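Local coordinates for protein putative O-acetylhomoserine (Thiol)-lyase (PDB 4OC9) that probably uses pyridoxal 5'-phosphate to transfer the aminocarboxypropyl group of O-acetylhomoserine to a thiol or sulfide, at residues V102-K107 against A127-I132; N106-G111 against F150-S155. All blocks are in the same frame, centred on the assembly; numbering follows the deposited sequence.

Overall arrangement
Both interactions start from the same run of chain, share N106 and K107, and lie with their centres about 9 Å apart in the large sheet of the pyridoxal-phosphate domain. Interaction 1 pairs strand 101-105 with the outermost strand 126-130; interaction 2 follows the turn after strand 101-105 and sets it against the end of strand 146-152, the neighbour on the other side. Probable backbone hydrogen bonds connect them: A103 O to F150 N at 2.7 Å and S105 N to F150 O at 2.9 Å. The Y109 hydroxyl bonds R56 of the second subunit; as in relatives, R56 probably reaches the cofactor phosphate and Y109 probably stacks on the pyridine ring, consistent with a site near interaction 2.

Interaction 1 (V102-K107 against A127-I132); sequences VAYSNK and AREFDI
The Y104 ring lies over the backbone of E129, whose CA sits 3.9 Å from the ring centroid and 25° off the ring normal, a CH-pi contact over the face. Y104 CE1 also meets the methyl CB of A127 at 3.6 Å. With CG between its own backbone N and carbonyl carbon (chi1 71°), the tyrosine folds across the neighbouring strand. The E129 chain runs on, extended, past Y104 toward N106 CB, and its carboxylate plane is nearly parallel to the tyrosine ring.

F130 makes the reciprocal contact on the other face of the sheet. S105 CA lies over one face of its ring, 4.1 Å from the centroid, a second CH-pi contact, while A103 C lies at the edge. Beyond it, I132 CG2 packs against the S105 side chain, whose OG accepts from K107 N in an ST turn that carries the chain out of the strand.

Between these two layers of side chains, strands 102-105 and 127-130 run parallel in register, their directions 37° apart, as expected for the beta-alpha-beta unit completed by helix 110-119. R128 N donates to V102 O at 2.9 Å; this bond and that from Y104 N to R128 O are nearly straight, F130 N to Y104 O is more bent, and N106 N to F130 O is weak.

R128 turns its charged end to D143, E126 and V141 O, K107 to Q158, D133 and Y326, and D131 OD1 to D133 N; E129 OE1 makes a long, weak ion pair with K394. Cohesion between the segments therefore rests on backbone hydrogen bonds and aromatic-to-backbone packing, without a direct salt bridge.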
ATOM      1  N   VAL D 102     -36.320  -3.555 -15.008  1.00 15.78           N
ATOM      2  CA  VAL D 102     -35.962  -4.103 -13.712  1.00 15.75           C
ATOM      3  C   VAL D 102     -36.861  -3.454 -12.704  1.00 14.93           C
ATOM      4  O   VAL D 102     -37.186  -2.269 -12.824  1.00 14.87           O
ATOM      5  CB  VAL D 102     -34.476  -3.853 -13.304  1.00 15.72           C
ATOM      6  CG1 VAL D 102     -33.523  -4.519 -14.294  1.00 16.50           C
ATOM      7  CG2 VAL D 102     -34.161  -2.360 -13.223  1.00 16.23           C
ATOM      8  N   ALA D 103     -37.229  -4.228 -11.688  1.00 14.09           N
ATOM      9  CA  ALA D 103     -38.080  -3.748 -10.605  1.00 13.86           C
ATOM     10  C   ALA D 103     -37.181  -3.379  -9.422  1.00 15.26           C
ATOM     11  O   ALA D 103     -36.320  -4.179  -9.018  1.00 13.14           O
ATOM     12  CB  ALA D 103     -39.067  -4.818 -10.185  1.00 12.80           C
ATOM     13  N   TYR D 104     -37.411  -2.201  -8.844  1.00 15.81           N
ATOM     14  CA  TYR D 104     -36.593  -1.775  -7.732  1.00 17.49           C
ATOM     15  C   TYR D 104     -37.379  -1.126  -6.590  1.00 16.76           C
ATOM     16  O   TYR D 104     -38.359  -0.434  -6.794  1.00 21.80           O
ATOM     17  CB  TYR D 104     -35.535  -0.784  -8.235  1.00 17.84           C
ATOM     18  CG  TYR D 104     -36.078   0.586  -8.632  1.00 19.08           C
ATOM     19  CD1 TYR D 104     -36.733   0.791  -9.843  1.00 20.25           C
ATOM     20  CD2 TYR D 104     -35.872   1.687  -7.818  1.00 19.44           C
ATOM     21  CE1 TYR D 104     -37.214   2.048 -10.197  1.00 18.40           C
ATOM     22  CE2 TYR D 104     -36.320   2.943  -8.178  1.00 18.56           C
ATOM     23  CZ  TYR D 104     -37.000   3.112  -9.362  1.00 18.49           C
ATOM     24  OH  TYR D 104     -37.445   4.355  -9.697  1.00 19.25           O
ATOM     25  N   SER D 105     -36.909  -1.359  -5.388  1.00 15.66           N
ATOM     26  CA  SER D 105     -37.512  -0.813  -4.188  1.00 16.40           C
ATOM     27  C   SER D 105     -37.433   0.715  -4.140  1.00 16.39           C
ATOM     28  O   SER D 105     -36.438   1.330  -4.548  1.00 20.67           O
ATOM     29  CB  SER D 105     -36.823  -1.415  -2.933  1.00 16.51           C
ATOM     30  OG  SER D 105     -37.278  -0.799  -1.751  1.00 15.58           O
ATOM     31  N   ASN D 106     -38.494   1.312  -3.627  1.00 18.20           N
ATOM     32  CA  ASN D 106     -38.599   2.756  -3.508  1.00 20.80           C
ATOM     33  C   ASN D 106     -37.817   3.245  -2.292  1.00 21.79           C
ATOM     34  O   ASN D 106     -37.732   4.440  -2.028  1.00 19.79           O
ATOM     35  CB  ASN D 106     -40.060   3.194  -3.397  1.00 25.91           C
ATOM     36  CG  ASN D 106     -40.746   2.692  -2.121  1.00 29.48           C
ATOM     37  OD1 ASN D 106     -40.341   1.713  -1.483  1.00 32.22           O
ATOM     38  ND2 ASN D 106     -41.827   3.347  -1.774  1.00 39.68           N
ATOM     39  N   LYS D 107     -37.291   2.304  -1.513  1.00 22.74           N
ATOM     40  CA  LYS D 107     -36.501   2.659  -0.327  1.00 22.86           C
ATOM     41  C   LYS D 107     -35.071   2.063  -0.403  1.00 22.07           C
ATOM     42  O   LYS D 107     -34.809   0.983   0.129  1.00 17.50           O
ATOM     43  CB  LYS D 107     -37.204   2.256   0.968  1.00 23.25           C
ATOM     44  CG  LYS D 107     -38.545   2.936   1.142  1.00 23.12           C
ATOM     45  CD  LYS D 107     -39.175   2.672   2.490  1.00 23.26           C
ATOM     46  CE  LYS D 107     -40.534   3.305   2.522  1.00 22.43           C
ATOM     47  NZ  LYS D 107     -41.141   3.222   3.867  1.00 24.33           N
ATOM     48  N   ALA D 127     -36.636   1.235 -15.702  1.00 22.81           N
ATOM     49  CA  ALA D 127     -36.733   0.992 -14.270  1.00 23.83           C
ATOM     50  C   ALA D 127     -38.177   1.177 -13.795  1.00 25.34           C
ATOM     51  O   ALA D 127     -38.839   2.141 -14.178  1.00 26.47           O
ATOM     52  CB  ALA D 127     -35.821   1.921 -13.501  1.00 22.93           C
ATOM     53  N   ARG D 128     -38.646   0.241 -12.970  1.00 26.05           N
ATOM     54  CA  ARG D 128     -40.003   0.264 -12.418  1.00 29.53           C
ATOM     55  C   ARG D 128     -39.981   0.131 -10.899  1.00 26.15           C
ATOM     56  O   ARG D 128     -39.726  -0.934 -10.372  1.00 22.88           O
ATOM     57  CB  ARG D 128     -40.861  -0.865 -13.013  1.00 31.74           C
ATOM     58  CG  ARG D 128     -41.019  -0.774 -14.524  1.00 34.20           C
ATOM     59  CD  ARG D 128     -41.832  -1.932 -15.064  1.00 36.90           C
ATOM     60  NE  ARG D 128     -41.920  -1.892 -16.526  1.00 40.96           N
ATOM     61  CZ  ARG D 128     -42.524  -2.818 -17.262  1.00 41.72           C
ATOM     62  NH1 ARG D 128     -43.098  -3.874 -16.683  1.00 46.56           N
ATOM     63  NH2 ARG D 128     -42.543  -2.702 -18.576  1.00 41.56           N
ATOM     64  N   GLU D 129     -40.286   1.240 -10.239  1.00 25.03           N
ATOM     65  CA  GLU D 129     -40.346   1.346  -8.807  1.00 23.91           C
ATOM     66  C   GLU D 129     -41.471   0.514  -8.172  1.00 24.19           C
ATOM     67  O   GLU D 129     -42.496   0.236  -8.804  1.00 23.89           O
ATOM     68  CB  GLU D 129     -40.650   2.797  -8.453  1.00 27.77           C
ATOM     69  CG  GLU D 129     -40.630   3.149  -6.971  1.00 35.16           C
ATOM     70  CD  GLU D 129     -41.151   4.559  -6.701  1.00 39.40           C
ATOM     71  OE1 GLU D 129     -40.890   5.163  -5.624  1.00 48.31           O
ATOM     72  OE2 GLU D 129     -41.837   5.083  -7.588  1.00 45.01           O
ATOM     73  N   PHE D 130     -41.255   0.057  -6.936  1.00 22.66           N
ATOM     74  CA  PHE D 130     -42.297  -0.706  -6.231  1.00 22.10           C
ATOM     75  C   PHE D 130     -42.095  -0.368  -4.767  1.00 23.18           C
ATOM     76  O   PHE D 130     -41.008   0.068  -4.362  1.00 23.17           O
ATOM     77  CB  PHE D 130     -42.308  -2.228  -6.483  1.00 20.74           C
ATOM     78  CG  PHE D 130     -41.182  -2.984  -5.827  1.00 20.83           C
ATOM     79  CD1 PHE D 130     -39.985  -3.174  -6.473  1.00 20.42           C
ATOM     80  CD2 PHE D 130     -41.361  -3.551  -4.563  1.00 19.48           C
ATOM     81  CE1 PHE D 130     -38.974  -3.894  -5.868  1.00 21.95           C
ATOM     82  CE2 PHE D 130     -40.365  -4.284  -3.961  1.00 19.27           C
ATOM     83  CZ  PHE D 130     -39.158  -4.445  -4.611  1.00 22.08           C
ATOM     84  N   ASP D 131     -43.155  -0.550  -3.990  1.00 22.35           N
ATOM     85  CA  ASP D 131     -43.138  -0.262  -2.578  1.00 26.27           C
ATOM     86  C   ASP D 131     -42.890  -1.557  -1.775  1.00 26.65           C
ATOM     87  O   ASP D 131     -43.715  -2.487  -1.826  1.00 23.25           O
ATOM     88  CB  ASP D 131     -44.490   0.369  -2.207  1.00 26.13           C
ATOM     89  CG  ASP D 131     -44.589   0.799  -0.733  1.00 27.80           C
ATOM     90  OD1 ASP D 131     -43.613   0.712   0.062  1.00 22.33           O
ATOM     91  OD2 ASP D 131     -45.697   1.247  -0.373  1.00 32.50           O
ATOM     92  N   ILE D 132     -41.780  -1.614  -1.037  1.00 23.65           N
ATOM     93  CA  ILE D 132     -41.487  -2.814  -0.238  1.00 25.07           C
ATOM     94  C   ILE D 132     -42.530  -3.038   0.840  1.00 25.56           C
ATOM     95  O   ILE D 132     -42.632  -4.139   1.366  1.00 28.94           O
ATOM     96  CB  ILE D 132     -40.159  -2.819   0.543  1.00 28.91           C
ATOM     97  CG1 ILE D 132     -40.041  -1.494   1.261  1.00 32.36           C
ATOM     98  CG2 ILE D 132     -38.976  -3.001  -0.353  1.00 29.01           C
ATOM     99  CD1 ILE D 132     -39.221  -1.640   2.507  1.00 38.65           C
TER

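Interaction 2 (N106-G111 against F150-S155); sequences NKIYGG and FFESLS
The loop 106-109 passes the C-terminal end of strand 150-152 without pairing with it as a strand, the closest CA pair being I108 and S155, 5.5 Å apart. This is the C-terminal end of the parallel strands in the pyridoxal-phosphate fold, where the loop after strand 101-105 turns into helix 110-119 with Y109 at the N-cap position.

E152 carries the contact. Extended beyond CG, with CG anti to its carbonyl carbon (chi1 -69°), it reaches the loop and accepts from the backbone N-H of Y109 through OE2, at 2.8 Å and an N-H...O angle of 162°. The donor arrives on the syn side, 34° out of the carboxylate plane. The other oxygen, OE1, takes the N-H of N156, so backbone donors on two loops fix the rotation of the buried carboxylate.

I108 crosses the E152 side chain at about a right angle, its CB 3.4 Å from OE2. Its CG2 branch also approaches the edge of the F150 ring, 4.3 Å from CE1. The Y109 ring leads away from the strand, toward the subunit interface.

S155 CB approaches K107 O, and S155 OG accepts from A160 N. A water bridges the segments, donating to K107 O at 2.6 Å and accepting from E152 N at 3.2 Å.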
ATOM      1  N   ASN D 106     -38.494   1.312  -3.627  1.00 18.20           N
ATOM      2  CA  ASN D 106     -38.599   2.756  -3.508  1.00 20.80           C
ATOM      3  C   ASN D 106     -37.817   3.245  -2.292  1.00 21.79           C
ATOM      4  O   ASN D 106     -37.732   4.440  -2.028  1.00 19.79           O
ATOM      5  CB  ASN D 106     -40.060   3.194  -3.397  1.00 25.91           C
ATOM      6  CG  ASN D 106     -40.746   2.692  -2.121  1.00 29.48           C
ATOM      7  OD1 ASN D 106     -40.341   1.713  -1.483  1.00 32.22           O
ATOM      8  ND2 ASN D 106     -41.827   3.347  -1.774  1.00 39.68           N
ATOM      9  N   LYS D 107     -37.291   2.304  -1.513  1.00 22.74           N
ATOM     10  CA  LYS D 107     -36.501   2.659  -0.327  1.00 22.86           C
ATOM     11  C   LYS D 107     -35.071   2.063  -0.403  1.00 22.07           C
ATOM     12  O   LYS D 107     -34.809   0.983   0.129  1.00 17.50           O
ATOM     13  CB  LYS D 107     -37.204   2.256   0.968  1.00 23.25           C
ATOM     14  CG  LYS D 107     -38.545   2.936   1.142  1.00 23.12           C
ATOM     15  CD  LYS D 107     -39.175   2.672   2.490  1.00 23.26           C
ATOM     16  CE  LYS D 107     -40.534   3.305   2.522  1.00 22.43           C
ATOM     17  NZ  LYS D 107     -41.141   3.222   3.867  1.00 24.33           N
ATOM     18  N   ILE D 108     -34.203   2.784  -1.115  1.00 19.63           N
ATOM     19  CA  ILE D 108     -32.819   2.391  -1.298  1.00 17.92           C
ATOM     20  C   ILE D 108     -31.854   3.571  -1.297  1.00 19.23           C
ATOM     21  O   ILE D 108     -32.264   4.734  -1.217  1.00 16.13           O
ATOM     22  CB  ILE D 108     -32.593   1.639  -2.606  1.00 16.73           C
ATOM     23  CG1 ILE D 108     -32.943   2.538  -3.803  1.00 17.77           C
ATOM     24  CG2 ILE D 108     -33.388   0.351  -2.591  1.00 18.30           C
ATOM     25  CD1 ILE D 108     -32.752   1.880  -5.159  1.00 18.24           C
ATOM     26  N   TYR D 109     -30.568   3.223  -1.382  1.00 19.77           N
ATOM     27  CA  TYR D 109     -29.502   4.181  -1.417  1.00 21.98           C
ATOM     28  C   TYR D 109     -29.709   5.100  -2.599  1.00 18.67           C
ATOM     29  O   TYR D 109     -29.961   4.651  -3.708  1.00 20.06           O
ATOM     30  CB  TYR D 109     -28.128   3.457  -1.428  1.00 25.18           C
ATOM     31  CG  TYR D 109     -26.957   4.377  -1.638  1.00 25.73           C
ATOM     32  CD1 TYR D 109     -26.581   5.293  -0.673  1.00 25.75           C
ATOM     33  CD2 TYR D 109     -26.168   4.265  -2.783  1.00 28.88           C
ATOM     34  CE1 TYR D 109     -25.491   6.130  -0.865  1.00 30.96           C
ATOM     35  CE2 TYR D 109     -25.071   5.085  -2.986  1.00 31.46           C
ATOM     36  CZ  TYR D 109     -24.727   6.021  -2.032  1.00 31.94           C
ATOM     37  OH  TYR D 109     -23.632   6.832  -2.249  1.00 28.69           O
ATOM     38  N   GLY D 110     -29.608   6.397  -2.325  1.00 17.83           N
ATOM     39  CA  GLY D 110     -29.787   7.450  -3.321  1.00 16.10           C
ATOM     40  C   GLY D 110     -29.019   7.244  -4.600  1.00 16.39           C
ATOM     41  O   GLY D 110     -29.551   7.433  -5.709  1.00 16.25           O
ATOM     42  N   GLY D 111     -27.758   6.875  -4.462  1.00 15.99           N
ATOM     43  CA  GLY D 111     -26.931   6.631  -5.621  1.00 16.30           C
ATOM     44  C   GLY D 111     -27.500   5.485  -6.443  1.00 16.04           C
ATOM     45  O   GLY D 111     -27.596   5.577  -7.669  1.00 17.65           O
ATOM     46  N   PHE D 150     -34.788  -5.726  -7.344  1.00 19.57           N
ATOM     47  CA  PHE D 150     -33.767  -5.163  -6.492  1.00 20.02           C
ATOM     48  C   PHE D 150     -34.268  -4.466  -5.263  1.00 20.89           C
ATOM     49  O   PHE D 150     -35.191  -3.664  -5.340  1.00 21.06           O
ATOM     50  CB  PHE D 150     -32.965  -4.148  -7.298  1.00 20.98           C
ATOM     51  CG  PHE D 150     -31.754  -3.623  -6.575  1.00 20.53           C
ATOM     52  CD1 PHE D 150     -31.850  -2.537  -5.725  1.00 20.90           C
ATOM     53  CD2 PHE D 150     -30.515  -4.216  -6.762  1.00 20.55           C
ATOM     54  CE1 PHE D 150     -30.743  -2.074  -5.049  1.00 18.39           C
ATOM     55  CE2 PHE D 150     -29.403  -3.749  -6.084  1.00 19.57           C
ATOM     56  CZ  PHE D 150     -29.523  -2.680  -5.224  1.00 17.49           C
ATOM     57  N   PHE D 151     -33.632  -4.774  -4.135  1.00 17.13           N
ATOM     58  CA  PHE D 151     -34.007  -4.172  -2.865  1.00 16.97           C
ATOM     59  C   PHE D 151     -32.879  -4.296  -1.849  1.00 16.80           C
ATOM     60  O   PHE D 151     -31.900  -5.026  -2.068  1.00 16.96           O
ATOM     61  CB  PHE D 151     -35.222  -4.874  -2.280  1.00 16.47           C
ATOM     62  CG  PHE D 151     -34.956  -6.287  -1.872  1.00 15.03           C
ATOM     63  CD1 PHE D 151     -34.998  -7.300  -2.794  1.00 15.67           C
ATOM     64  CD2 PHE D 151     -34.720  -6.604  -0.562  1.00 15.81           C
ATOM     65  CE1 PHE D 151     -34.794  -8.614  -2.411  1.00 17.05           C
ATOM     66  CE2 PHE D 151     -34.504  -7.918  -0.166  1.00 16.23           C
ATOM     67  CZ  PHE D 151     -34.534  -8.927  -1.098  1.00 15.06           C
ATOM     68  N   GLU D 152     -33.023  -3.578  -0.749  1.00 15.68           N
ATOM     69  CA  GLU D 152     -32.044  -3.606   0.328  1.00 15.98           C
ATOM     70  C   GLU D 152     -32.660  -4.354   1.518  1.00 17.33           C
ATOM     71  O   GLU D 152     -33.882  -4.292   1.754  1.00 20.66           O
ATOM     72  CB  GLU D 152     -31.603  -2.208   0.717  1.00 16.73           C
ATOM     73  CG  GLU D 152     -30.782  -1.518  -0.352  1.00 18.54           C
ATOM     74  CD  GLU D 152     -30.367  -0.084  -0.033  1.00 19.16           C
ATOM     75  OE1 GLU D 152     -30.624   0.379   1.093  1.00 24.49           O
ATOM     76  OE2 GLU D 152     -29.829   0.590  -0.944  1.00 17.46           O
ATOM     77  N   SER D 153     -31.830  -5.101   2.226  1.00 16.76           N
ATOM     78  CA  SER D 153     -32.282  -5.859   3.373  1.00 16.15           C
ATOM     79  C   SER D 153     -32.660  -4.914   4.521  1.00 16.03           C
ATOM     80  O   SER D 153     -33.658  -5.114   5.203  1.00 17.70           O
ATOM     81  CB  SER D 153     -31.202  -6.855   3.824  1.00 15.75           C
ATOM     82  OG  SER D 153     -29.988  -6.229   4.232  1.00 15.63           O
ATOM     83  N   LEU D 154     -31.850  -3.889   4.703  1.00 15.83           N
ATOM     84  CA  LEU D 154     -32.015  -2.873   5.744  1.00 16.90           C
ATOM     85  C   LEU D 154     -31.670  -1.625   4.970  1.00 16.94           C
ATOM     86  O   LEU D 154     -30.512  -1.387   4.643  1.00 17.92           O
ATOM     87  CB  LEU D 154     -31.047  -3.204   6.860  1.00 18.34           C
ATOM     88  CG  LEU D 154     -31.014  -2.299   8.043  1.00 21.70           C
ATOM     89  CD1 LEU D 154     -32.404  -2.182   8.615  1.00 26.13           C
ATOM     90  CD2 LEU D 154     -30.039  -2.881   9.069  1.00 23.96           C
ATOM     91  N   SER D 155     -32.679  -0.834   4.660  1.00 20.47           N
ATOM     92  CA  SER D 155     -32.474   0.355   3.804  1.00 22.49           C
ATOM     93  C   SER D 155     -31.763   1.552   4.360  1.00 22.09           C
ATOM     94  O   SER D 155     -31.794   1.799   5.545  1.00 20.72           O
ATOM     95  CB  SER D 155     -33.792   0.871   3.222  1.00 20.46           C
ATOM     96  OG  SER D 155     -34.605   1.463   4.211  1.00 19.98           O
TER
HETATM   97  O   HOH W   1     -35.305  -1.535   0.018  1.00 13.20           O